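Local atomic coordinates of CrmK (Actinoalloteichus sp. WH1-2216-6, PDB entry 5I1V), a protein that is a flavin-dependent oxidase with covalently bound FAD that takes part in recycling a shunt product during caerulomycin biosynthesis. Residues A233-E237 / A238-R242; E292-M295 / S296-L299; L299-L302 / N303-V306; I378-G381 / G382-T386. All blocks are in the same frame, centred on the assembly; numbering follows the deposited sequence.

Contact 1: A233-E237 / A238-R242; sequences AELTE and ADYVR
Thr236 and Asp239 meet through a capping bond: the hydroxyl OG1 of Thr236 accepts from the backbone N of Asp239 at 3.1 Å, with an almost straight N-H...O angle of 173°. A chi1 of 67° puts OG1 between the backbone N and carbonyl carbon of Thr236, folded forward over the start of the helix. Backbone bonds follow at once, Tyr240 N donating to Thr236 O at 2.9 Å and Val241 N to Glu237 O at the same length. Thr236 is thus the N-cap of helix 237-253, which follows strand 222-231 of the large antiparallel sheet; the hydroxyl caps the N-H of Asp239 in the first turn. Water supplies a second polar link, donating to Asp239 OD2 at 2.8 Å and to Glu234 O. The same carboxylate accepts from Ala307 N through OD1 and, weakly, from Val308 N through OD2, so a neighbouring loop is pinned to the helix start. On the inner side, Leu235 CD1 reaches Asp239 CB at 3.8 Å and Tyr240 CB at 4.3 Å, while Leu235 and Tyr240 both rest on Leu278 of strand 277-285. Farther round the helix, the aliphatic part of Glu237 runs alongside Val241, pointing the same way, its CG 4.2 Å from Val241 CG2.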
loop_
_atom_site.group_PDB
_atom_site.type_symbol
_atom_site.label_atom_id
_atom_site.label_comp_id
_atom_site.label_asym_id
_atom_site.label_seq_id
_atom_site.Cartn_x
_atom_site.Cartn_y
_atom_site.Cartn_z
ATOM N N ALA A 233 -4.008 -12.788 -27.965
ATOM C CA ALA A 233 -4.215 -12.633 -29.425
ATOM C C ALA A 233 -3.539 -13.762 -30.202
ATOM O O ALA A 233 -3.861 -14.000 -31.376
ATOM C CB ALA A 233 -3.667 -11.293 -29.871
ATOM N N GLU A 234 -2.567 -14.422 -29.567
ATOM C CA GLU A 234 -1.781 -15.450 -30.214
ATOM C C GLU A 234 -2.074 -16.839 -29.693
ATOM O O GLU A 234 -1.452 -17.777 -30.108
ATOM C CB GLU A 234 -0.294 -15.156 -30.043
ATOM C CG GLU A 234 0.193 -14.006 -30.879
ATOM C CD GLU A 234 1.182 -13.108 -30.162
ATOM O OE1 GLU A 234 2.110 -13.594 -29.465
ATOM O OE2 GLU A 234 1.031 -11.876 -30.320
ATOM N N LEU A 235 -3.039 -16.968 -28.805
ATOM C CA LEU A 235 -3.257 -18.196 -28.068
ATOM C C LEU A 235 -4.332 -19.037 -28.734
ATOM O O LEU A 235 -5.341 -18.498 -29.195
ATOM C CB LEU A 235 -3.692 -17.807 -26.645
ATOM C CG LEU A 235 -3.740 -18.812 -25.512
ATOM C CD1 LEU A 235 -2.416 -19.551 -25.371
ATOM C CD2 LEU A 235 -4.075 -18.042 -24.246
ATOM N N THR A 236 -4.098 -20.335 -28.853
ATOM C CA THR A 236 -5.152 -21.261 -29.251
ATOM C C THR A 236 -5.513 -22.153 -28.074
ATOM O O THR A 236 -4.804 -22.184 -27.088
ATOM C CB THR A 236 -4.729 -22.198 -30.377
ATOM O OG1 THR A 236 -3.715 -23.099 -29.910
ATOM C CG2 THR A 236 -4.222 -21.396 -31.595
ATOM N N GLU A 237 -6.600 -22.908 -28.218
ATOM C CA GLU A 237 -7.004 -23.835 -27.190
ATOM C C GLU A 237 -5.930 -24.839 -26.915
ATOM O O GLU A 237 -5.651 -25.143 -25.754
ATOM C CB GLU A 237 -8.294 -24.579 -27.539
ATOM C CG GLU A 237 -8.655 -25.556 -26.427
ATOM C CD GLU A 237 -9.805 -26.467 -26.752
ATOM O OE1 GLU A 237 -10.883 -25.953 -27.050
ATOM O OE2 GLU A 237 -9.626 -27.702 -26.690
ATOM N N ALA A 238 -5.332 -25.376 -27.970
ATOM C CA ALA A 238 -4.279 -26.379 -27.793
ATOM C C ALA A 238 -3.056 -25.806 -27.092
ATOM O O ALA A 238 -2.474 -26.438 -26.193
ATOM C CB ALA A 238 -3.895 -26.970 -29.151
ATOM N N ASP A 239 -2.645 -24.599 -27.462
ATOM C CA ASP A 239 -1.549 -23.970 -26.717
ATOM C C ASP A 239 -1.912 -23.762 -25.250
ATOM O O ASP A 239 -1.089 -24.020 -24.382
ATOM C CB ASP A 239 -1.151 -22.615 -27.289
ATOM C CG ASP A 239 -0.373 -22.732 -28.580
ATOM O OD1 ASP A 239 0.107 -23.854 -28.893
ATOM O OD2 ASP A 239 -0.221 -21.687 -29.261
ATOM N N TYR A 240 -3.110 -23.255 -24.978
ATOM C CA TYR A 240 -3.490 -23.071 -23.579
ATOM C C TYR A 240 -3.378 -24.391 -22.815
ATOM O O TYR A 240 -2.753 -24.425 -21.743
ATOM C CB TYR A 240 -4.894 -22.492 -23.443
ATOM C CG TYR A 240 -5.300 -22.354 -21.993
ATOM C CD1 TYR A 240 -4.925 -21.233 -21.260
ATOM C CD2 TYR A 240 -6.031 -23.351 -21.348
ATOM C CE1 TYR A 240 -5.286 -21.094 -19.944
ATOM C CE2 TYR A 240 -6.397 -23.218 -20.012
ATOM C CZ TYR A 240 -6.021 -22.075 -19.325
ATOM O OH TYR A 240 -6.317 -21.898 -17.986
ATOM N N VAL A 241 -3.985 -25.458 -23.352
ATOM C CA VAL A 241 -4.010 -26.768 -22.683
ATOM C C VAL A 241 -2.583 -27.283 -22.464
ATOM O O VAL A 241 -2.217 -27.721 -21.362
ATOM C CB VAL A 241 -4.904 -27.814 -23.425
ATOM C CG1 VAL A 241 -4.790 -29.209 -22.782
ATOM C CG2 VAL A 241 -6.374 -27.372 -23.449
ATOM N N ARG A 242 -1.737 -27.148 -23.464
ATOM C CA ARG A 242 -0.375 -27.643 -23.323
ATOM C C ARG A 242 0.458 -26.843 -22.291
ATOM O O ARG A 242 1.111 -27.402 -21.407
ATOM C CB ARG A 242 0.322 -27.611 -24.664
ATOM C CG ARG A 242 1.735 -28.148 -24.579
ATOM C CD ARG A 242 1.760 -29.600 -24.179
ATOM N NE ARG A 242 3.134 -30.063 -24.037
ATOM C CZ ARG A 242 3.863 -30.605 -25.012
ATOM N NH1 ARG A 242 3.363 -30.754 -26.240
ATOM N NH2 ARG A 242 5.103 -30.991 -24.763
HETATM O O HOH W 1 -0.553 -20.185 -31.609
#

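Contact 2: E292-M295 / S296-L299; sequences EERM and SWFL
Arg294 and Trp297 stand almost perpendicular, the guanidinium and indole planes 88° apart. The indole presents its rim: Trp297 CZ3 sits over one guanidinium face, 3.8 Å from Arg294 NH1, which itself lies in the plane of the ring at its edge. This is an edge approach, with no stacking of the two planes. Beyond the tryptophan, Arg294 is held by Asn261, which accepts from NH1, and by the carbonyl of Pro289, which accepts from NE. With CG of Trp297 beside its backbone N (chi1 -66°), the indole folds back along the helix and one face lies over Glu293 O, 3.3 Å from Trp297 CG. The Glu293 carboxylate comes to the benzo side of the ring, OE1 4.0 Å from Trp297 CZ2, its plane turned 54° from the indole. All this decorates the outer side of helix 291-303, an amphipathic helix packed on the large antiparallel sheet; Trp297 N to Glu293 O, 2.9 Å, is one of its i to i+4 bonds. On the buried side Met295, bent at chi2 and chi3, brings SD to the edge of the Phe298 ring, 4.2 Å from CD2. Its CG meets Leu299 CD1 at 4.1 Å, and both residues pack against strands 222-231 and 277-285.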
loop_
_atom_site.group_PDB
_atom_site.type_symbol
_atom_site.label_atom_id
_atom_site.label_comp_id
_atom_site.label_asym_id
_atom_site.label_seq_id
_atom_site.Cartn_x
_atom_site.Cartn_y
_atom_site.Cartn_z
ATOM N N GLU A 292 20.153 -19.511 -11.346
ATOM C CA GLU A 292 19.858 -18.806 -12.583
ATOM C C GLU A 292 19.523 -19.785 -13.720
ATOM O O GLU A 292 18.570 -19.582 -14.464
ATOM C CB GLU A 292 21.068 -17.949 -12.938
ATOM C CG GLU A 292 20.778 -16.847 -13.911
ATOM C CD GLU A 292 21.838 -15.754 -13.888
ATOM O OE1 GLU A 292 22.906 -15.909 -13.230
ATOM O OE2 GLU A 292 21.597 -14.727 -14.536
ATOM N N GLU A 293 20.301 -20.860 -13.821
ATOM C CA GLU A 293 20.060 -21.923 -14.792
ATOM C C GLU A 293 18.804 -22.694 -14.516
ATOM O O GLU A 293 18.119 -23.130 -15.461
ATOM C CB GLU A 293 21.212 -22.936 -14.821
ATOM C CG GLU A 293 22.236 -22.689 -15.918
ATOM C CD GLU A 293 23.049 -23.932 -16.258
ATOM O OE1 GLU A 293 22.988 -24.384 -17.430
ATOM O OE2 GLU A 293 23.744 -24.464 -15.360
ATOM N N ARG A 294 18.513 -22.908 -13.237
ATOM C CA ARG A 294 17.301 -23.632 -12.856
ATOM C C ARG A 294 16.062 -22.880 -13.320
ATOM O O ARG A 294 15.073 -23.488 -13.766
ATOM C CB ARG A 294 17.273 -23.898 -11.351
ATOM C CG ARG A 294 18.243 -24.978 -10.964
ATOM C CD ARG A 294 18.307 -25.339 -9.482
ATOM N NE ARG A 294 19.240 -26.453 -9.396
ATOM C CZ ARG A 294 18.961 -27.693 -9.807
ATOM N NH1 ARG A 294 17.745 -28.024 -10.232
ATOM N NH2 ARG A 294 19.894 -28.616 -9.767
ATOM N N MET A 295 16.107 -21.556 -13.225
ATOM C CA MET A 295 15.003 -20.742 -13.696
ATOM C C MET A 295 14.891 -20.868 -15.235
ATOM O O MET A 295 13.796 -20.943 -15.769
ATOM C CB MET A 295 15.223 -19.279 -13.306
ATOM C CG MET A 295 14.145 -18.314 -13.799
ATOM S SD MET A 295 12.513 -18.585 -13.078
ATOM C CE MET A 295 12.827 -18.147 -11.341
ATOM N N SER A 296 16.027 -20.870 -15.931
ATOM C CA SER A 296 16.021 -21.086 -17.410
ATOM C C SER A 296 15.410 -22.413 -17.800
ATOM O O SER A 296 14.604 -22.459 -18.729
ATOM C CB SER A 296 17.434 -20.983 -17.977
ATOM O OG SER A 296 17.863 -19.621 -17.927
ATOM N N TRP A 297 15.792 -23.477 -17.089
ATOM C CA TRP A 297 15.260 -24.825 -17.338
ATOM C C TRP A 297 13.774 -24.850 -17.168
ATOM O O TRP A 297 13.053 -25.458 -17.972
ATOM C CB TRP A 297 15.864 -25.895 -16.413
ATOM C CG TRP A 297 17.310 -26.118 -16.634
ATOM C CD1 TRP A 297 18.022 -25.869 -17.790
ATOM C CD2 TRP A 297 18.243 -26.638 -15.687
ATOM N NE1 TRP A 297 19.348 -26.183 -17.594
ATOM C CE2 TRP A 297 19.510 -26.660 -16.316
ATOM C CE3 TRP A 297 18.136 -27.092 -14.365
ATOM C CZ2 TRP A 297 20.667 -27.116 -15.658
ATOM C CZ3 TRP A 297 19.291 -27.527 -13.702
ATOM C CH2 TRP A 297 20.532 -27.557 -14.358
ATOM N N PHE A 298 13.311 -24.181 -16.110
ATOM C CA PHE A 298 11.891 -24.131 -15.838
ATOM C C PHE A 298 11.169 -23.388 -16.970
ATOM O O PHE A 298 10.217 -23.898 -17.525
ATOM C CB PHE A 298 11.639 -23.499 -14.454
ATOM C CG PHE A 298 10.215 -23.089 -14.221
ATOM C CD1 PHE A 298 9.238 -24.041 -14.117
ATOM C CD2 PHE A 298 9.868 -21.732 -14.051
ATOM C CE1 PHE A 298 7.908 -23.671 -13.908
ATOM C CE2 PHE A 298 8.555 -21.361 -13.820
ATOM C CZ PHE A 298 7.574 -22.330 -13.753
ATOM N N LEU A 299 11.660 -22.209 -17.336
ATOM C CA LEU A 299 11.027 -21.409 -18.368
ATOM C C LEU A 299 11.005 -22.165 -19.735
ATOM O O LEU A 299 10.032 -22.092 -20.466
ATOM C CB LEU A 299 11.720 -20.057 -18.502
ATOM C CG LEU A 299 11.614 -19.111 -17.292
ATOM C CD1 LEU A 299 12.471 -17.893 -17.554
ATOM C CD2 LEU A 299 10.167 -18.704 -17.016
#

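Contact 3: L299-L302 / N303-V306; sequences LAEL and NEGV
The flat carboxamide of Asn303 turns back along the helix, its ND2 3.2 Å from Leu299 O. The angle there is too poor for a hydrogen bond, so the amide merely lies against that carbonyl, with CG 3.6 Å from the same oxygen. The other flat group, the carboxylate of Glu304, folds back against the backbone of Glu301: Glu304 OE1 is 4.0 Å from Glu301 CA, and CG lies 3.4 Å from Glu301 O. A chi1 of 64° brings CG between the backbone N and carbonyl carbon of Glu304 and so sends the chain back toward the helix. A water lies within hydrogen-bonding distance of Glu301 O and Glu304 OE2, 2.8 and 2.6 Å away, though it cannot serve every acceptor round it at once. Backbone i to i+3 bonds appear here: Asn303 N to Ala300 O, weakly, and Glu304 N to Glu301 O at 3.2 Å, entering from above the carbonyl plane, 67° out of it. A type II turn from Asn303 to Val306 follows, with Gly305 at positive phi, and takes the chain from helix 291-303 toward strand 311-318. Asn246 of helix 237-253 donates through ND2 to the carbonyls of Leu302 and Glu304, tying the residue before the turn and one within it to that helix. Glu301 OE1 and Glu304 OE2 stand 4.3 Å apart; their like charges would be expected to repel, an effect probably eased by the salt bridge of Glu301 OE2 to Arg253 and by the water at Glu304.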
loop_
_atom_site.group_PDB
_atom_site.type_symbol
_atom_site.label_atom_id
_atom_site.label_comp_id
_atom_site.label_asym_id
_atom_site.label_seq_id
_atom_site.Cartn_x
_atom_site.Cartn_y
_atom_site.Cartn_z
ATOM N N LEU A 299 11.660 -22.209 -17.336
ATOM C CA LEU A 299 11.027 -21.409 -18.368
ATOM C C LEU A 299 11.005 -22.165 -19.735
ATOM O O LEU A 299 10.032 -22.092 -20.466
ATOM C CB LEU A 299 11.720 -20.057 -18.502
ATOM C CG LEU A 299 11.614 -19.111 -17.292
ATOM C CD1 LEU A 299 12.471 -17.893 -17.554
ATOM C CD2 LEU A 299 10.167 -18.704 -17.016
ATOM N N ALA A 300 12.054 -22.918 -20.036
ATOM C CA ALA A 300 12.077 -23.743 -21.265
ATOM C C ALA A 300 11.023 -24.850 -21.243
ATOM O O ALA A 300 10.360 -25.089 -22.263
ATOM C CB ALA A 300 13.459 -24.343 -21.490
ATOM N N GLU A 301 10.837 -25.525 -20.111
ATOM C CA GLU A 301 9.831 -26.597 -20.058
ATOM C C GLU A 301 8.424 -26.076 -20.306
ATOM O O GLU A 301 7.610 -26.733 -20.969
ATOM C CB GLU A 301 9.812 -27.335 -18.725
ATOM C CG GLU A 301 10.976 -28.278 -18.501
ATOM C CD GLU A 301 10.610 -29.543 -17.733
ATOM O OE1 GLU A 301 9.409 -29.914 -17.624
ATOM O OE2 GLU A 301 11.553 -30.191 -17.233
ATOM N N LEU A 302 8.119 -24.898 -19.769
ATOM C CA LEU A 302 6.806 -24.311 -20.003
ATOM C C LEU A 302 6.488 -24.174 -21.452
ATOM O O LEU A 302 5.332 -24.306 -21.837
ATOM C CB LEU A 302 6.706 -22.910 -19.412
ATOM C CG LEU A 302 6.589 -22.835 -17.901
ATOM C CD1 LEU A 302 6.163 -21.417 -17.536
ATOM C CD2 LEU A 302 5.592 -23.837 -17.376
ATOM N N ASN A 303 7.499 -23.844 -22.242
ATOM C CA ASN A 303 7.321 -23.620 -23.672
ATOM C C ASN A 303 7.307 -24.838 -24.566
ATOM O O ASN A 303 7.038 -24.703 -25.754
ATOM C CB ASN A 303 8.453 -22.775 -24.203
ATOM C CG ASN A 303 8.478 -21.412 -23.597
ATOM O OD1 ASN A 303 7.423 -20.831 -23.290
ATOM N ND2 ASN A 303 9.687 -20.869 -23.444
ATOM N N GLU A 304 7.646 -26.013 -24.077
ATOM C CA GLU A 304 7.799 -27.082 -25.037
ATOM C C GLU A 304 6.420 -27.541 -25.583
ATOM O O GLU A 304 5.465 -27.749 -24.833
ATOM C CB GLU A 304 8.776 -28.184 -24.569
ATOM C CG GLU A 304 8.446 -29.022 -23.353
ATOM C CD GLU A 304 9.698 -29.621 -22.662
ATOM O OE1 GLU A 304 10.838 -29.166 -22.928
ATOM O OE2 GLU A 304 9.558 -30.550 -21.827
ATOM N N GLY A 305 6.307 -27.570 -26.918
ATOM C CA GLY A 305 5.048 -27.890 -27.599
ATOM C C GLY A 305 4.041 -26.752 -27.692
ATOM O O GLY A 305 2.907 -26.974 -28.090
ATOM N N VAL A 306 4.450 -25.533 -27.327
ATOM C CA VAL A 306 3.542 -24.389 -27.204
ATOM C C VAL A 306 3.951 -23.384 -28.272
ATOM O O VAL A 306 5.087 -22.924 -28.276
ATOM C CB VAL A 306 3.692 -23.733 -25.791
ATOM C CG1 VAL A 306 2.892 -22.436 -25.677
ATOM C CG2 VAL A 306 3.273 -24.719 -24.724
HETATM O O HOH W 2 7.602 -29.467 -20.405
#

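Contact 4: I378-G381 / G382-T386; sequences IAYG and GRVNT
Val384 lies over one face of the Tyr380 ring, the two side chains crossing at about a right angle. Both methyls take part: CG1 touches the phenol end, 3.6 Å from Tyr380 OH and 3.8 Å from CZ, while CG2 is 4.0 Å from Tyr380 CE1. With CG of Tyr380 anti to its own N (chi1 -165°), the ring end is carried toward Val384. The turn between them is closed by Val384 N donating to Gly381 O at 3.1 Å, the donor sitting 47° above the carbonyl plane, and Asn385 N bonds likewise to Gly382 O at 2.9 Å. The two glycines, both at positive phi, bend the chain sharply out of strand 374-379 of the eight-stranded sheet and into a short 3-10 turn. Asn385 ND2 packs 3.6 Å from Gly381 CA, and Asn385 is itself held by Gly397 N and Ala398 O. Outside the two segments, the Tyr380 ring has two direct partners, Lys401 by a cation-pi contact and Tyr138, an FAD-binding residue, edge-to-face. This is consistent with a second-shell place at the flavin site; the Tyr380 side chain is about 8 Å from the FAD. Arg143 donates to Tyr380 O.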
loop_
_atom_site.group_PDB
_atom_site.type_symbol
_atom_site.label_atom_id
_atom_site.label_comp_id
_atom_site.label_asym_id
_atom_site.label_seq_id
_atom_site.Cartn_x
_atom_site.Cartn_y
_atom_site.Cartn_z
ATOM N N ILE A 378 -1.026 -21.876 -8.217
ATOM C CA ILE A 378 -0.066 -21.373 -7.229
ATOM C C ILE A 378 0.776 -22.507 -6.660
ATOM O O ILE A 378 0.254 -23.399 -6.035
ATOM C CB ILE A 378 -0.824 -20.717 -6.053
ATOM C CG1 ILE A 378 -1.785 -19.650 -6.577
ATOM C CG2 ILE A 378 0.160 -20.105 -5.041
ATOM C CD1 ILE A 378 -2.940 -19.311 -5.671
ATOM N N ALA A 379 2.074 -22.450 -6.879
ATOM C CA ALA A 379 3.005 -23.437 -6.399
ATOM C C ALA A 379 2.911 -23.500 -4.862
ATOM O O ALA A 379 2.652 -22.491 -4.233
ATOM C CB ALA A 379 4.395 -23.056 -6.807
ATOM N N TYR A 380 3.014 -24.709 -4.318
ATOM C CA TYR A 380 2.805 -24.975 -2.880
ATOM C C TYR A 380 3.585 -26.224 -2.496
ATOM O O TYR A 380 4.459 -26.652 -3.255
ATOM C CB TYR A 380 1.303 -25.161 -2.655
ATOM C CG TYR A 380 0.769 -25.099 -1.252
ATOM C CD1 TYR A 380 0.923 -23.975 -0.439
ATOM C CD2 TYR A 380 0.090 -26.170 -0.738
ATOM C CE1 TYR A 380 0.395 -23.960 0.840
ATOM C CE2 TYR A 380 -0.464 -26.162 0.521
ATOM C CZ TYR A 380 -0.309 -25.044 1.315
ATOM O OH TYR A 380 -0.845 -25.068 2.595
ATOM N N GLY A 381 3.311 -26.791 -1.310
ATOM C CA GLY A 381 3.992 -27.991 -0.881
ATOM C C GLY A 381 5.293 -27.668 -0.195
ATOM O O GLY A 381 5.329 -26.816 0.731
ATOM N N GLY A 382 6.361 -28.397 -0.560
ATOM C CA GLY A 382 7.636 -28.274 0.127
ATOM C C GLY A 382 7.504 -28.473 1.634
ATOM O O GLY A 382 6.949 -29.459 2.105
ATOM N N ARG A 383 8.040 -27.518 2.374
ATOM C CA ARG A 383 8.081 -27.551 3.828
ATOM C C ARG A 383 6.680 -27.631 4.479
ATOM O O ARG A 383 6.517 -28.165 5.596
ATOM C CB ARG A 383 8.869 -26.331 4.278
ATOM C CG ARG A 383 9.107 -26.213 5.760
ATOM C CD ARG A 383 10.034 -27.279 6.279
ATOM N NE ARG A 383 9.390 -27.952 7.403
ATOM C CZ ARG A 383 10.015 -28.612 8.382
ATOM N NH1 ARG A 383 11.348 -28.685 8.427
ATOM N NH2 ARG A 383 9.287 -29.198 9.336
ATOM N N VAL A 384 5.651 -27.209 3.762
ATOM C CA VAL A 384 4.288 -27.348 4.262
ATOM C C VAL A 384 4.003 -28.823 4.562
ATOM O O VAL A 384 3.368 -29.175 5.578
ATOM C CB VAL A 384 3.280 -26.800 3.249
ATOM C CG1 VAL A 384 1.838 -27.166 3.631
ATOM C CG2 VAL A 384 3.452 -25.314 3.037
ATOM N N ASN A 385 4.536 -29.708 3.730
ATOM C CA ASN A 385 4.140 -31.116 3.821
ATOM C C ASN A 385 5.147 -32.006 4.510
ATOM O O ASN A 385 5.084 -33.215 4.340
ATOM C CB ASN A 385 3.812 -31.668 2.427
ATOM C CG ASN A 385 2.558 -31.049 1.856
ATOM O OD1 ASN A 385 1.624 -30.671 2.603
ATOM N ND2 ASN A 385 2.520 -30.906 0.556
ATOM N N THR A 386 6.040 -31.438 5.314
ATOM C CA THR A 386 7.013 -32.248 6.057
ATOM C C THR A 386 6.787 -32.157 7.559
ATOM O O THR A 386 7.577 -32.676 8.346
ATOM C CB THR A 386 8.468 -31.825 5.737
ATOM O OG1 THR A 386 8.684 -30.470 6.141
ATOM C CG2 THR A 386 8.760 -31.978 4.258
#

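How the contacts relate
From the N terminus, contact 1 closes before contact 2 opens, contact 3 begins on the residue where contact 2 ends, and contact 4 follows; none nests in or crosses another. All are local, and contact 2 is simply successive turns of one helix. Contact 1 starts helix 237-253 after strand 222-231. Contact 2 lies within helix 291-303, and contact 3 leads out of that helix toward strand 311-318, sharing Leu299 with contact 2. Contacts 1 and 3 touch although distant in sequence: Arg242 CG packs 3.8 Å from Val306 CG2, so the start of one helix meets the turn leaving the other. Contact 4, near the flavin at the end of strand 374-379, stands apart, its centre about 29 Å from that of contact 1.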